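Local atomic coordinates of L-fuculose phosphate aldolase (Streptococcus pneumoniae, PDB entry 4C24), a protein that belongs to the class II aldolase and adducin family and carries a zinc ion held by histidines in a four-subunit assembly. Residues G31-F36 / A95-H100; A44-G49 / S58-M63; M120-G125 / E201-M206; A116-I121 / V179-K184; C109-L114 / L156-G161. All coordinates share one frame; numbering follows the deposited sequence.

Along the chain, contact 2 is nested inside the loop closed by contact 1; contact 5 opens next, then contacts 4 and 3, and contact 5 crosses both of these, their segments alternating. Contacts 1 and 2 lie in the same mixed sheet, where strands 32-37 and 42-45 are neighbours; their centres are about 11 Å apart and both reach one sulfate ion. Contact 5 joins this sheet at strand 154-157, and the zinc shared by its His160 with His98 and His100 ties it to contact 1. Contacts 3 and 4, with centres about 10 Å apart, share Met120 and Ile121 and attach helices 200-210 and 169-192 to the loop after helix 103-110. Leu114 of contact 5 packs on Ile121 and helix 169-192.

Contact 1: G31-F36 / A95-H100. With ZN (zinc ion), chain B; SO4 (sulfate ion), chain E.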
# COMPACT_ATOMS: atom_id res chain seq x y z
N GLY A 31 2.73 -2.34 -20.14
CA GLY A 31 2.46 -0.90 -20.18
C GLY A 31 3.27 -0.22 -21.26
O GLY A 31 4.31 -0.74 -21.69
N ASN A 32 2.80 0.92 -21.74
CA ASN A 32 3.48 1.59 -22.88
C ASN A 32 3.08 3.04 -22.95
O ASN A 32 2.03 3.44 -22.47
CB ASN A 32 3.29 0.86 -24.23
CG ASN A 32 2.02 0.02 -24.27
OD1 ASN A 32 0.95 0.55 -24.53
ND2 ASN A 32 2.15 -1.28 -24.01
N LEU A 33 3.94 3.85 -23.55
CA LEU A 33 3.69 5.27 -23.68
C LEU A 33 4.04 5.68 -25.09
O LEU A 33 4.96 5.12 -25.71
CB LEU A 33 4.57 6.11 -22.73
CG LEU A 33 4.50 5.80 -21.24
CD1 LEU A 33 5.35 4.58 -20.86
CD2 LEU A 33 4.88 7.01 -20.41
N SER A 34 3.34 6.70 -25.56
CA SER A 34 3.63 7.27 -26.85
C SER A 34 3.33 8.75 -26.88
O SER A 34 2.58 9.29 -26.04
CB SER A 34 2.82 6.55 -27.92
OG SER A 34 1.47 6.96 -27.86
N VAL A 35 3.96 9.41 -27.85
CA VAL A 35 3.63 10.78 -28.20
C VAL A 35 3.50 10.87 -29.71
O VAL A 35 4.17 10.14 -30.45
CB VAL A 35 4.69 11.82 -27.74
CG1 VAL A 35 4.54 12.14 -26.26
CG2 VAL A 35 6.10 11.38 -28.11
N PHE A 36 2.64 11.77 -30.15
CA PHE A 36 2.45 12.03 -31.57
C PHE A 36 2.82 13.47 -31.88
O PHE A 36 2.32 14.40 -31.25
CB PHE A 36 0.99 11.77 -31.96
CG PHE A 36 0.77 11.68 -33.45
CD1 PHE A 36 1.25 10.59 -34.17
CD2 PHE A 36 0.10 12.69 -34.13
CE1 PHE A 36 1.07 10.50 -35.54
CE2 PHE A 36 -0.10 12.60 -35.51
CZ PHE A 36 0.40 11.52 -36.20
N ALA A 95 -0.59 12.52 -26.70
CA ALA A 95 0.21 11.63 -25.89
C ALA A 95 -0.71 10.62 -25.25
O ALA A 95 -1.82 10.98 -24.86
CB ALA A 95 0.96 12.41 -24.82
N ILE A 96 -0.23 9.38 -25.13
CA ILE A 96 -1.06 8.28 -24.64
C ILE A 96 -0.25 7.42 -23.69
O ILE A 96 0.94 7.11 -23.95
CB ILE A 96 -1.55 7.41 -25.81
CG1 ILE A 96 -2.48 8.24 -26.67
CG2 ILE A 96 -2.29 6.15 -25.32
CD1 ILE A 96 -2.92 7.60 -27.97
N ILE A 97 -0.89 7.00 -22.60
CA ILE A 97 -0.28 6.06 -21.70
C ILE A 97 -1.21 4.89 -21.53
O ILE A 97 -2.43 5.10 -21.32
CB ILE A 97 0.00 6.70 -20.32
CG1 ILE A 97 1.03 7.86 -20.48
CG2 ILE A 97 0.49 5.63 -19.35
CD1 ILE A 97 1.30 8.60 -19.19
N HIS A 98 -0.65 3.69 -21.67
CA HIS A 98 -1.37 2.45 -21.33
C HIS A 98 -0.69 1.82 -20.13
O HIS A 98 0.56 1.69 -20.07
CB HIS A 98 -1.40 1.51 -22.52
CG HIS A 98 -1.76 0.09 -22.18
ND1 HIS A 98 -3.00 -0.27 -21.71
CD2 HIS A 98 -1.03 -1.05 -22.25
CE1 HIS A 98 -3.03 -1.57 -21.50
NE2 HIS A 98 -1.85 -2.08 -21.84
N ALA A 99 -1.49 1.42 -19.14
CA ALA A 99 -0.95 0.85 -17.94
C ALA A 99 -1.84 -0.25 -17.42
O ALA A 99 -3.03 -0.25 -17.71
CB ALA A 99 -0.77 1.92 -16.88
N HIS A 100 -1.26 -1.19 -16.68
CA HIS A 100 -2.04 -2.19 -15.93
C HIS A 100 -2.00 -1.73 -14.50
O HIS A 100 -1.08 -2.06 -13.74
CB HIS A 100 -1.42 -3.58 -16.08
CG HIS A 100 -1.29 -4.05 -17.50
ND1 HIS A 100 -0.99 -5.35 -17.82
CD2 HIS A 100 -1.43 -3.39 -18.68
CE1 HIS A 100 -0.89 -5.47 -19.14
NE2 HIS A 100 -1.19 -4.30 -19.68
ZN ZN B . -1.36 -4.00 -21.65
S SO4 E . 4.75 -4.03 -24.46
O1 SO4 E . 4.94 -4.72 -25.75
O2 SO4 E . 3.46 -4.48 -23.92
O3 SO4 E . 5.90 -4.45 -23.63
O4 SO4 E . 4.69 -2.56 -24.63
O HOH W 1 -0.39 -4.92 -23.25
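The zinc site of this class II aldolase fold grows from the end of an antiparallel strand pair, in which Asn32 faces His98 and Ser34 faces Ile96 as hydrogen-bonded pairs. His98 N to Asn32 O, 2.8 Å, is the straightest of the four backbone bonds at 174°. Leu33 and Ile97 lie side by side on the face they share with Val35 and Ala95, CD2 of Leu33 resting 3.9 Å from CG1 of Ile97. The face of Asn32, Ser34, Ile96 and His98 becomes polar near the metal. There the Asn32 amide has its plane 27° from the His98 ring; OD1 lies at the ring edge, 3.4 Å from CD2 of His98, while ND2 donates to sulfate O4 at 2.9 Å. OD1 is hydrogen-bonded to His83, in keeping with ND2 being the end turned to the sulfate. His98 CG stands anti to the backbone N (chi1 164°), directing NE2 to the zinc at 2.0 Å; ND1 is hydrogen-bonded to Ile162 O. His100 NE2 also binds at 2.0 Å, and His160 and a water complete the set. With ND1 of His98 engaged by a carbonyl, its NE2 is left to give a lone pair to the metal, and the bond probably strengthens that donation.

Contact 2: A44-G49 / S58-M63; sequences AITPSG and SDIVVM. With SO4 (sulfate ion), chain E.
Ile45 and Val61 form the hydrogen-bonded pair of a short antiparallel ladder near one end of the mixed sheet, and the two segments part only after Pro47. Ile45 N donates to Val61 O at 2.8 Å, and Val61 N returns a bond to Ile45 O. The tight part lies on both faces of this ladder. With CG1 of Ile45 anti to the backbone N (chi1 -169°), CG2 is left to meet the CE methyl of Met63, in the conformer given, at 4.1 Å, the two side chains running aslant; Trp80 of helix 80-89 touches both. On the other face Ala44 CB packs on CG2 of Ile60 at 4.0 Å, and both residues touch Leu13 of helix 7-22. CD1 of Ile60 reaches on to CG2 of Thr46, 4.1 Å away. Beyond the ladder Pro47 lays its ring against the backbone of Asp59, with CB 3.2 Å from Asp59 O, and the Asp59 carboxylate turns away to a salt bridge with Arg74. The loose side begins at Ser48, where nothing crosses to 58-63: partly exposed Ser48 and exposed Gly49 instead serve the sulfate, Ser48 OG donating to O1 and Gly49 N to O3 at 3.0 Å along an almost straight N-H, 175°.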
# COMPACT_ATOMS: atom_id res chain seq x y z
N ALA A 44 6.19 8.49 -31.60
CA ALA A 44 7.28 7.87 -30.89
C ALA A 44 6.68 7.01 -29.78
O ALA A 44 5.83 7.49 -29.03
CB ALA A 44 8.20 8.93 -30.31
N ILE A 45 7.14 5.78 -29.67
CA ILE A 45 6.53 4.85 -28.72
C ILE A 45 7.59 4.02 -28.01
O ILE A 45 8.67 3.78 -28.55
CB ILE A 45 5.48 3.98 -29.45
CG1 ILE A 45 4.66 3.19 -28.42
CG2 ILE A 45 6.13 3.06 -30.48
CD1 ILE A 45 3.35 2.64 -28.96
N THR A 46 7.31 3.59 -26.79
CA THR A 46 8.22 2.69 -26.08
C THR A 46 8.34 1.34 -26.75
O THR A 46 7.43 0.92 -27.47
CB THR A 46 7.78 2.57 -24.61
OG1 THR A 46 6.38 2.20 -24.57
CG2 THR A 46 7.96 3.90 -23.91
N PRO A 47 9.46 0.63 -26.53
CA PRO A 47 9.69 -0.65 -27.19
C PRO A 47 9.02 -1.79 -26.45
O PRO A 47 8.68 -1.63 -25.26
CB PRO A 47 11.22 -0.79 -27.09
CG PRO A 47 11.49 -0.17 -25.76
CD PRO A 47 10.64 1.06 -25.75
N SER A 48 8.89 -2.94 -27.10
CA SER A 48 8.26 -4.11 -26.48
C SER A 48 9.21 -4.79 -25.51
O SER A 48 10.40 -4.92 -25.80
CB SER A 48 7.83 -5.13 -27.53
OG SER A 48 7.22 -6.24 -26.90
N GLY A 49 8.68 -5.22 -24.37
CA GLY A 49 9.38 -6.14 -23.47
C GLY A 49 10.73 -5.67 -22.97
O GLY A 49 11.64 -6.49 -22.81
N SER A 58 17.69 5.14 -27.74
CA SER A 58 17.81 4.34 -28.94
C SER A 58 16.82 3.18 -29.01
O SER A 58 16.66 2.59 -30.07
CB SER A 58 19.25 3.84 -29.15
OG SER A 58 19.66 2.97 -28.11
N ASP A 59 16.17 2.86 -27.89
CA ASP A 59 15.14 1.80 -27.87
C ASP A 59 13.77 2.33 -28.26
O ASP A 59 12.85 1.53 -28.56
CB ASP A 59 15.00 1.19 -26.47
CG ASP A 59 16.21 0.38 -26.03
OD1 ASP A 59 16.78 -0.39 -26.85
OD2 ASP A 59 16.57 0.50 -24.84
N ILE A 60 13.59 3.64 -28.19
CA ILE A 60 12.31 4.28 -28.62
C ILE A 60 12.14 4.06 -30.10
O ILE A 60 13.07 4.16 -30.90
CB ILE A 60 12.20 5.79 -28.25
CG1 ILE A 60 12.35 5.99 -26.73
CG2 ILE A 60 10.89 6.43 -28.79
CD1 ILE A 60 11.26 5.33 -25.90
N VAL A 61 10.92 3.70 -30.48
CA VAL A 61 10.61 3.42 -31.86
C VAL A 61 9.77 4.55 -32.41
O VAL A 61 8.85 5.05 -31.74
CB VAL A 61 9.85 2.07 -32.02
CG1 VAL A 61 9.50 1.85 -33.48
CG2 VAL A 61 10.67 0.89 -31.51
N VAL A 62 10.10 4.98 -33.62
CA VAL A 62 9.37 6.09 -34.23
C VAL A 62 8.71 5.54 -35.48
O VAL A 62 9.32 4.82 -36.27
CB VAL A 62 10.31 7.27 -34.59
CG1 VAL A 62 9.51 8.42 -35.19
CG2 VAL A 62 11.02 7.71 -33.33
N MET A 63 7.43 5.85 -35.63
CA MET A 63 6.61 5.31 -36.69
C MET A 63 5.88 6.41 -37.42
O MET A 63 5.52 7.40 -36.81
CB MET A 63 5.53 4.50 -36.01
CG MET A 63 5.33 3.12 -36.54
SD MET A 63 4.11 2.50 -35.37
CE MET A 63 5.20 1.64 -34.25
S SO4 E . 4.75 -4.03 -24.46
O1 SO4 E . 4.94 -4.72 -25.75
O2 SO4 E . 3.46 -4.48 -23.92
O3 SO4 E . 5.90 -4.45 -23.63
O4 SO4 E . 4.69 -2.56 -24.63

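Contact 3: M120-G125 / E201-M206; sequences MIAVAG and EEMELM
Met203 and Ala122 meet where helix 200-210 approaches the 3-10 turn of 120-123, and the contact is wholly apolar in its side chains. The side chain of Met203 leaves its helix toward the turn and is folded at chi2 and chi3 (-48° and -67°), so that it presents its terminal methyl rather than its sulfur. That methyl, CE, touches two neighbours, 3.7 Å from CG2 of Ile121 and 3.8 Å from CB of Ala122. The Ile121 and Met203 side chains cross at about a right angle, and the isoleucine, in the conformer given, offers only its short CG2 branch to this contact; its longer arm runs off toward helix 169-192. Ala122 directs its methyl toward the helix, where it touches both Met203 and Met206. The second methionine starts toward the turn, meets Ala122 CB with its CG at 3.6 Å, and then bends away; its sulfur meets Tyr119 of the same chain, and the side chain also packs on Tyr133 of the third subunit. The alanine methyl therefore rests on two methionines one helical turn apart, the first touching with its end and the second with its root. At the end of the 3-10 turn, Ile121 O accepts from both Ala124 N, 2.8 Å, and Gly125 N, 3.1 Å. Apolar packing of this kind joins the C-terminal helix 200-210 to the 3-10 segment of the loop between helix 103-110 and strand 130-131.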
# COMPACT_ATOMS: atom_id res chain seq x y z
N MET A 120 -13.34 14.25 -9.52
CA MET A 120 -12.09 14.34 -10.28
C MET A 120 -12.06 13.52 -11.56
O MET A 120 -11.18 13.67 -12.41
CB MET A 120 -10.90 13.99 -9.40
CG MET A 120 -10.52 15.11 -8.46
SD MET A 120 -10.00 16.63 -9.29
CE MET A 120 -8.77 16.01 -10.42
N ILE A 121 -13.03 12.63 -11.73
CA ILE A 121 -13.10 11.85 -12.94
C ILE A 121 -13.28 12.77 -14.15
O ILE A 121 -13.04 12.35 -15.26
CB ILE A 121 -14.18 10.74 -12.87
CG1 ILE A 121 -13.89 9.65 -13.92
CG2 ILE A 121 -15.61 11.30 -12.95
CD1 ILE A 121 -12.47 9.11 -13.85
N ALA A 122 -13.74 14.00 -13.94
CA ALA A 122 -13.89 14.96 -15.04
C ALA A 122 -12.61 15.25 -15.84
O ALA A 122 -12.68 15.76 -16.95
CB ALA A 122 -14.49 16.26 -14.54
N VAL A 123 -11.46 14.87 -15.30
CA VAL A 123 -10.26 14.91 -16.15
C VAL A 123 -10.36 13.98 -17.37
O VAL A 123 -9.73 14.20 -18.39
CB VAL A 123 -8.96 14.62 -15.38
CG1 VAL A 123 -8.76 15.65 -14.27
CG2 VAL A 123 -8.91 13.18 -14.86
N ALA A 124 -11.18 12.92 -17.26
CA ALA A 124 -11.39 12.02 -18.36
C ALA A 124 -12.76 12.17 -19.03
O ALA A 124 -12.87 11.98 -20.22
CB ALA A 124 -11.17 10.60 -17.90
N GLY A 125 -13.78 12.53 -18.25
CA GLY A 125 -15.15 12.67 -18.76
C GLY A 125 -16.14 12.43 -17.64
O GLY A 125 -15.76 12.35 -16.48
N GLU A 201 -25.47 16.68 -15.07
CA GLU A 201 -25.45 18.15 -15.11
C GLU A 201 -24.27 18.69 -14.32
O GLU A 201 -23.59 19.63 -14.75
CB GLU A 201 -26.75 18.73 -14.55
CG GLU A 201 -26.80 20.25 -14.61
CD GLU A 201 -28.19 20.84 -14.49
OE1 GLU A 201 -29.18 20.08 -14.38
OE2 GLU A 201 -28.30 22.09 -14.51
N GLU A 202 -24.03 18.10 -13.15
CA GLU A 202 -22.91 18.52 -12.31
C GLU A 202 -21.61 18.18 -13.01
O GLU A 202 -20.67 18.98 -12.98
CB GLU A 202 -22.99 17.87 -10.93
CG GLU A 202 -21.85 18.26 -9.98
CD GLU A 202 -21.88 19.70 -9.51
OE1 GLU A 202 -22.82 20.45 -9.86
OE2 GLU A 202 -20.95 20.08 -8.76
N MET A 203 -21.56 17.01 -13.66
CA MET A 203 -20.34 16.64 -14.40
C MET A 203 -20.10 17.52 -15.63
O MET A 203 -18.95 17.79 -15.99
CB MET A 203 -20.29 15.15 -14.71
CG MET A 203 -20.23 14.29 -13.45
SD MET A 203 -18.99 14.83 -12.23
CE MET A 203 -17.49 14.49 -13.14
N GLU A 204 -21.18 17.97 -16.28
CA GLU A 204 -21.08 18.91 -17.40
C GLU A 204 -20.46 20.22 -16.90
O GLU A 204 -19.58 20.80 -17.56
CB GLU A 204 -22.47 19.18 -17.99
N LEU A 205 -20.90 20.65 -15.72
CA LEU A 205 -20.33 21.83 -15.06
C LEU A 205 -18.86 21.60 -14.74
O LEU A 205 -18.03 22.48 -14.96
CB LEU A 205 -21.15 22.18 -13.80
CG LEU A 205 -20.73 23.28 -12.83
CD1 LEU A 205 -20.34 24.58 -13.52
CD2 LEU A 205 -21.88 23.52 -11.87
N MET A 206 -18.55 20.41 -14.25
CA MET A 206 -17.19 20.06 -13.90
C MET A 206 -16.26 20.16 -15.12
O MET A 206 -15.14 20.68 -15.00
CB MET A 206 -17.15 18.65 -13.32
CG MET A 206 -16.14 18.48 -12.18
SD MET A 206 -16.51 19.54 -10.76
CE MET A 206 -18.09 18.84 -10.25

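Contact 4: A116-I121 / V179-K184. With SO4 (sulfate ion), chain D; SO4 (sulfate ion), chain C.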
# COMPACT_ATOMS: atom_id res chain seq x y z
N ALA A 116 -19.13 8.83 -11.91
CA ALA A 116 -18.70 10.01 -11.17
C ALA A 116 -19.00 9.96 -9.67
O ALA A 116 -19.66 10.86 -9.13
CB ALA A 116 -19.32 11.25 -11.78
N SER A 117 -18.49 8.94 -8.99
CA SER A 117 -18.56 8.92 -7.53
C SER A 117 -17.62 9.95 -6.91
O SER A 117 -17.84 10.38 -5.81
CB SER A 117 -18.32 7.52 -6.94
OG SER A 117 -17.23 6.86 -7.58
N HIS A 118 -16.55 10.29 -7.64
CA HIS A 118 -15.68 11.39 -7.26
C HIS A 118 -15.61 12.37 -8.40
O HIS A 118 -15.49 11.96 -9.57
CB HIS A 118 -14.29 10.89 -6.93
CG HIS A 118 -13.47 11.89 -6.19
ND1 HIS A 118 -12.86 12.95 -6.83
CD2 HIS A 118 -13.20 12.03 -4.87
CE1 HIS A 118 -12.24 13.69 -5.93
NE2 HIS A 118 -12.43 13.16 -4.73
N TYR A 119 -15.67 13.67 -8.09
CA TYR A 119 -15.71 14.69 -9.13
C TYR A 119 -14.47 14.75 -10.03
O TYR A 119 -14.55 15.23 -11.16
CB TYR A 119 -16.03 16.07 -8.57
CG TYR A 119 -14.85 16.79 -7.98
CD1 TYR A 119 -14.06 17.59 -8.79
CD2 TYR A 119 -14.53 16.67 -6.62
CE1 TYR A 119 -12.98 18.26 -8.27
CE2 TYR A 119 -13.43 17.35 -6.11
CZ TYR A 119 -12.67 18.15 -6.95
OH TYR A 119 -11.57 18.81 -6.44
N MET A 120 -13.34 14.25 -9.52
CA MET A 120 -12.09 14.34 -10.28
C MET A 120 -12.06 13.52 -11.56
O MET A 120 -11.18 13.67 -12.41
CB MET A 120 -10.90 13.99 -9.40
CG MET A 120 -10.52 15.11 -8.46
SD MET A 120 -10.00 16.63 -9.29
CE MET A 120 -8.77 16.01 -10.42
N ILE A 121 -13.03 12.63 -11.73
CA ILE A 121 -13.10 11.85 -12.94
C ILE A 121 -13.28 12.77 -14.15
O ILE A 121 -13.04 12.35 -15.26
CB ILE A 121 -14.18 10.74 -12.87
CG1 ILE A 121 -13.89 9.65 -13.92
CG2 ILE A 121 -15.61 11.30 -12.95
CD1 ILE A 121 -12.47 9.11 -13.85
N VAL A 179 -7.66 8.74 -12.74
CA VAL A 179 -8.63 7.65 -13.02
C VAL A 179 -8.36 6.46 -12.11
O VAL A 179 -9.29 5.85 -11.58
CB VAL A 179 -8.63 7.24 -14.49
CG1 VAL A 179 -9.51 6.00 -14.70
CG2 VAL A 179 -9.10 8.40 -15.35
N GLU A 180 -7.10 6.12 -11.86
CA GLU A 180 -6.82 5.03 -10.94
C GLU A 180 -7.34 5.38 -9.52
O GLU A 180 -7.95 4.52 -8.84
CB GLU A 180 -5.31 4.70 -10.94
CG GLU A 180 -4.88 3.68 -9.87
CD GLU A 180 -5.64 2.34 -9.86
OE1 GLU A 180 -6.09 1.92 -10.93
OE2 GLU A 180 -5.67 1.66 -8.81
N TYR A 181 -7.18 6.63 -9.09
CA TYR A 181 -7.64 7.05 -7.79
C TYR A 181 -9.16 6.93 -7.72
O TYR A 181 -9.69 6.41 -6.74
CB TYR A 181 -7.18 8.49 -7.52
CG TYR A 181 -7.77 9.12 -6.29
CD1 TYR A 181 -7.24 8.87 -5.04
CD2 TYR A 181 -8.87 9.99 -6.40
CE1 TYR A 181 -7.78 9.45 -3.90
CE2 TYR A 181 -9.42 10.58 -5.27
CZ TYR A 181 -8.88 10.32 -4.03
OH TYR A 181 -9.43 10.90 -2.91
N CYS A 182 -9.82 7.44 -8.75
CA CYS A 182 -11.30 7.40 -8.79
C CYS A 182 -11.76 5.96 -8.81
O CYS A 182 -12.77 5.64 -8.15
CB CYS A 182 -11.84 8.16 -10.00
SG CYS A 182 -11.70 9.94 -9.81
N ALA A 183 -11.08 5.10 -9.57
CA ALA A 183 -11.48 3.68 -9.61
C ALA A 183 -11.38 3.07 -8.24
O ALA A 183 -12.23 2.29 -7.80
CB ALA A 183 -10.63 2.90 -10.61
N LYS A 184 -10.29 3.37 -7.55
CA LYS A 184 -10.07 2.88 -6.20
C LYS A 184 -11.17 3.37 -5.24
O LYS A 184 -11.72 2.56 -4.50
CB LYS A 184 -8.66 3.27 -5.71
CG LYS A 184 -8.38 2.71 -4.32
CD LYS A 184 -6.94 2.97 -3.94
CE LYS A 184 -6.63 2.40 -2.57
NZ LYS A 184 -5.16 2.56 -2.31
S SO4 D . -3.02 -0.07 -4.35
O1 SO4 D . -2.57 -0.48 -5.70
O2 SO4 D . -1.81 0.40 -3.63
O3 SO4 D . -3.97 1.04 -4.54
O4 SO4 D . -3.65 -1.21 -3.66
S SO4 C . -4.08 3.14 1.23
O1 SO4 C . -4.33 4.48 0.66
O2 SO4 C . -2.62 2.91 1.14
O3 SO4 C . -4.51 3.19 2.63
O4 SO4 C . -4.84 2.12 0.47
O HOH W 2 -14.76 7.57 -7.54
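Helix 169-192 packs here against the loop that runs into a 3-10 turn at 119-123, a junction of the class II aldolase fold that also faces the third subunit. His118 and Tyr181 make a T-shaped (edge-to-face) pair: the tyrosine edge comes over one face of the imidazole, CE2 lying 4.0 Å from NE2, with centroids 5.5 Å apart and planes at 84°. Both side chains leave with CG anti to the backbone N (chi1 -165° and 171°), which brings the rings together across the gap. The imidazole is fixed at both nitrogens, as ND1 accepts from Met120 N at 3.0 Å and NE2 is hydrogen-bonded to His160 O of the third subunit. Tyr181 OH bonds to Thr101 O of that subunit. Deeper in, Cys182 turns its sulfur to the backbone of the 3-10 turn, with SG 3.6 Å from Ile121 N and touching CB of both His118 and Met120. The long arm of Ile121, unlike its CG2, belongs to this helix: in the conformer given, CD1 meets CG2 of Val179 at 3.8 Å and also CB of Cys182. A water bridges Ser117 OG and Cys182 O, lying 2.6 Å from the hydroxyl and donating to the carbonyl at 2.8 Å.

Contact 5: C109-L114 / L156-G161. With ZN (zinc ion), chain B.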
# COMPACT_ATOMS: atom_id res chain seq x y z
N CYS A 109 -11.75 -5.96 -15.26
CA CYS A 109 -11.94 -7.41 -15.19
C CYS A 109 -13.37 -7.79 -14.84
O CYS A 109 -13.77 -8.92 -15.14
CB CYS A 109 -10.93 -8.07 -14.27
SG CYS A 109 -9.23 -7.90 -14.86
N LEU A 110 -14.08 -6.87 -14.21
CA LEU A 110 -15.52 -7.01 -13.98
C LEU A 110 -16.28 -6.57 -15.21
O LEU A 110 -17.50 -6.77 -15.31
CB LEU A 110 -15.95 -6.13 -12.81
CG LEU A 110 -15.43 -6.53 -11.45
CD1 LEU A 110 -15.39 -5.33 -10.52
CD2 LEU A 110 -16.24 -7.68 -10.87
N ARG A 111 -15.58 -5.91 -16.14
CA ARG A 111 -16.20 -5.22 -17.27
C ARG A 111 -17.28 -4.22 -16.80
O ARG A 111 -18.40 -4.16 -17.34
CB ARG A 111 -16.69 -6.23 -18.32
CG ARG A 111 -15.58 -7.16 -18.77
CD ARG A 111 -15.99 -8.09 -19.87
NE ARG A 111 -14.91 -9.00 -20.25
CZ ARG A 111 -14.99 -9.85 -21.26
NH1 ARG A 111 -16.12 -9.95 -21.96
NH2 ARG A 111 -13.98 -10.66 -21.55
N GLU A 112 -16.92 -3.45 -15.76
CA GLU A 112 -17.77 -2.46 -15.13
C GLU A 112 -17.22 -1.08 -15.39
O GLU A 112 -16.01 -0.88 -15.23
CB GLU A 112 -17.83 -2.67 -13.62
CG GLU A 112 -18.67 -3.86 -13.18
CD GLU A 112 -20.15 -3.52 -13.01
OE1 GLU A 112 -20.55 -2.36 -13.29
OE2 GLU A 112 -20.90 -4.42 -12.58
N PRO A 113 -18.06 -0.15 -15.84
CA PRO A 113 -17.61 1.21 -16.06
C PRO A 113 -17.37 1.98 -14.77
O PRO A 113 -17.78 1.57 -13.68
CB PRO A 113 -18.75 1.83 -16.85
CG PRO A 113 -19.99 1.08 -16.35
CD PRO A 113 -19.52 -0.31 -16.05
N LEU A 114 -16.66 3.10 -14.88
CA LEU A 114 -16.41 3.95 -13.73
C LEU A 114 -17.24 5.22 -13.79
O LEU A 114 -17.02 6.06 -14.68
CB LEU A 114 -14.92 4.32 -13.71
CG LEU A 114 -14.44 5.32 -12.66
CD1 LEU A 114 -14.72 4.87 -11.24
CD2 LEU A 114 -12.94 5.53 -12.84
N LEU A 156 -11.25 1.91 -20.03
CA LEU A 156 -10.81 0.65 -19.48
C LEU A 156 -10.79 -0.45 -20.57
O LEU A 156 -11.68 -0.53 -21.43
CB LEU A 156 -11.71 0.24 -18.30
CG LEU A 156 -11.95 1.26 -17.20
CD1 LEU A 156 -12.87 0.73 -16.12
CD2 LEU A 156 -10.60 1.72 -16.63
N LEU A 157 -9.77 -1.29 -20.53
CA LEU A 157 -9.62 -2.37 -21.49
C LEU A 157 -9.95 -3.65 -20.74
O LEU A 157 -9.30 -4.02 -19.76
CB LEU A 157 -8.17 -2.43 -21.97
CG LEU A 157 -7.67 -1.11 -22.56
CD1 LEU A 157 -6.18 -1.26 -22.90
CD2 LEU A 157 -8.50 -0.62 -23.75
N ALA A 158 -11.02 -4.31 -21.21
CA ALA A 158 -11.55 -5.45 -20.51
C ALA A 158 -10.49 -6.51 -20.15
O ALA A 158 -9.74 -6.96 -21.01
CB ALA A 158 -12.64 -6.08 -21.35
N ASN A 159 -10.42 -6.89 -18.88
CA ASN A 159 -9.52 -7.96 -18.44
C ASN A 159 -8.07 -7.62 -18.70
O ASN A 159 -7.25 -8.51 -18.88
CB ASN A 159 -9.89 -9.32 -19.06
CG ASN A 159 -11.28 -9.75 -18.70
OD1 ASN A 159 -11.51 -10.32 -17.63
ND2 ASN A 159 -12.18 -9.47 -19.56
N HIS A 160 -7.78 -6.32 -18.68
CA HIS A 160 -6.47 -5.87 -19.17
C HIS A 160 -5.92 -4.67 -18.43
O HIS A 160 -4.92 -4.80 -17.71
CB HIS A 160 -6.57 -5.61 -20.67
CG HIS A 160 -5.26 -5.31 -21.33
ND1 HIS A 160 -5.05 -5.52 -22.67
CD2 HIS A 160 -4.10 -4.81 -20.82
CE1 HIS A 160 -3.80 -5.15 -22.97
NE2 HIS A 160 -3.22 -4.71 -21.86
N GLY A 161 -6.53 -3.51 -18.59
CA GLY A 161 -5.98 -2.31 -17.97
C GLY A 161 -6.64 -1.04 -18.40
O GLY A 161 -7.85 -1.00 -18.60
ZN ZN B . -1.36 -4.00 -21.65
O HOH W 1 -0.39 -4.92 -23.25
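Cys109 and Asn159 bring the end of helix 103-110 against the loop after strand 154-157, with sulfur and backbone in van der Waals contact: SG of Cys109 lies 3.6 Å from CA of Asn159. A second van der Waals contact with the backbone is made by Leu156, whose CD1 lies 3.6 Å from the carbonyl O of Glu112, while its side chain also rests on Ala104 and Leu107 of the helix. Polar groups meet at the outer side. The Arg111 chain runs extended from CG to NE, passing CB of Ala158, 3.9 Å from NE, and brings the edge of its guanidinium to the end of the Asn159 amide; the two planes stand 74° apart. Backbone bonds shape both partners. Arg111, with positive phi, is the C-prime residue of a Schellman motif that closes the helix, Glu112 N reaching Leu107 O and Arg111 N reaching Ala108 O. On the other side Leu157 N donates to Gly161 O at 2.7 Å, and Gly161 N returns to Leu157 O at 3.0 Å; His160 is the additional residue facing Leu157, which makes a classic beta bulge. His160 turns its side chain away from the helix end and binds zinc through NE2 at 2.0 Å, beside His98 and His100. A Schellman-capped helix thus packs on a loop closed by a classic beta bulge that carries a ligand of the zinc site.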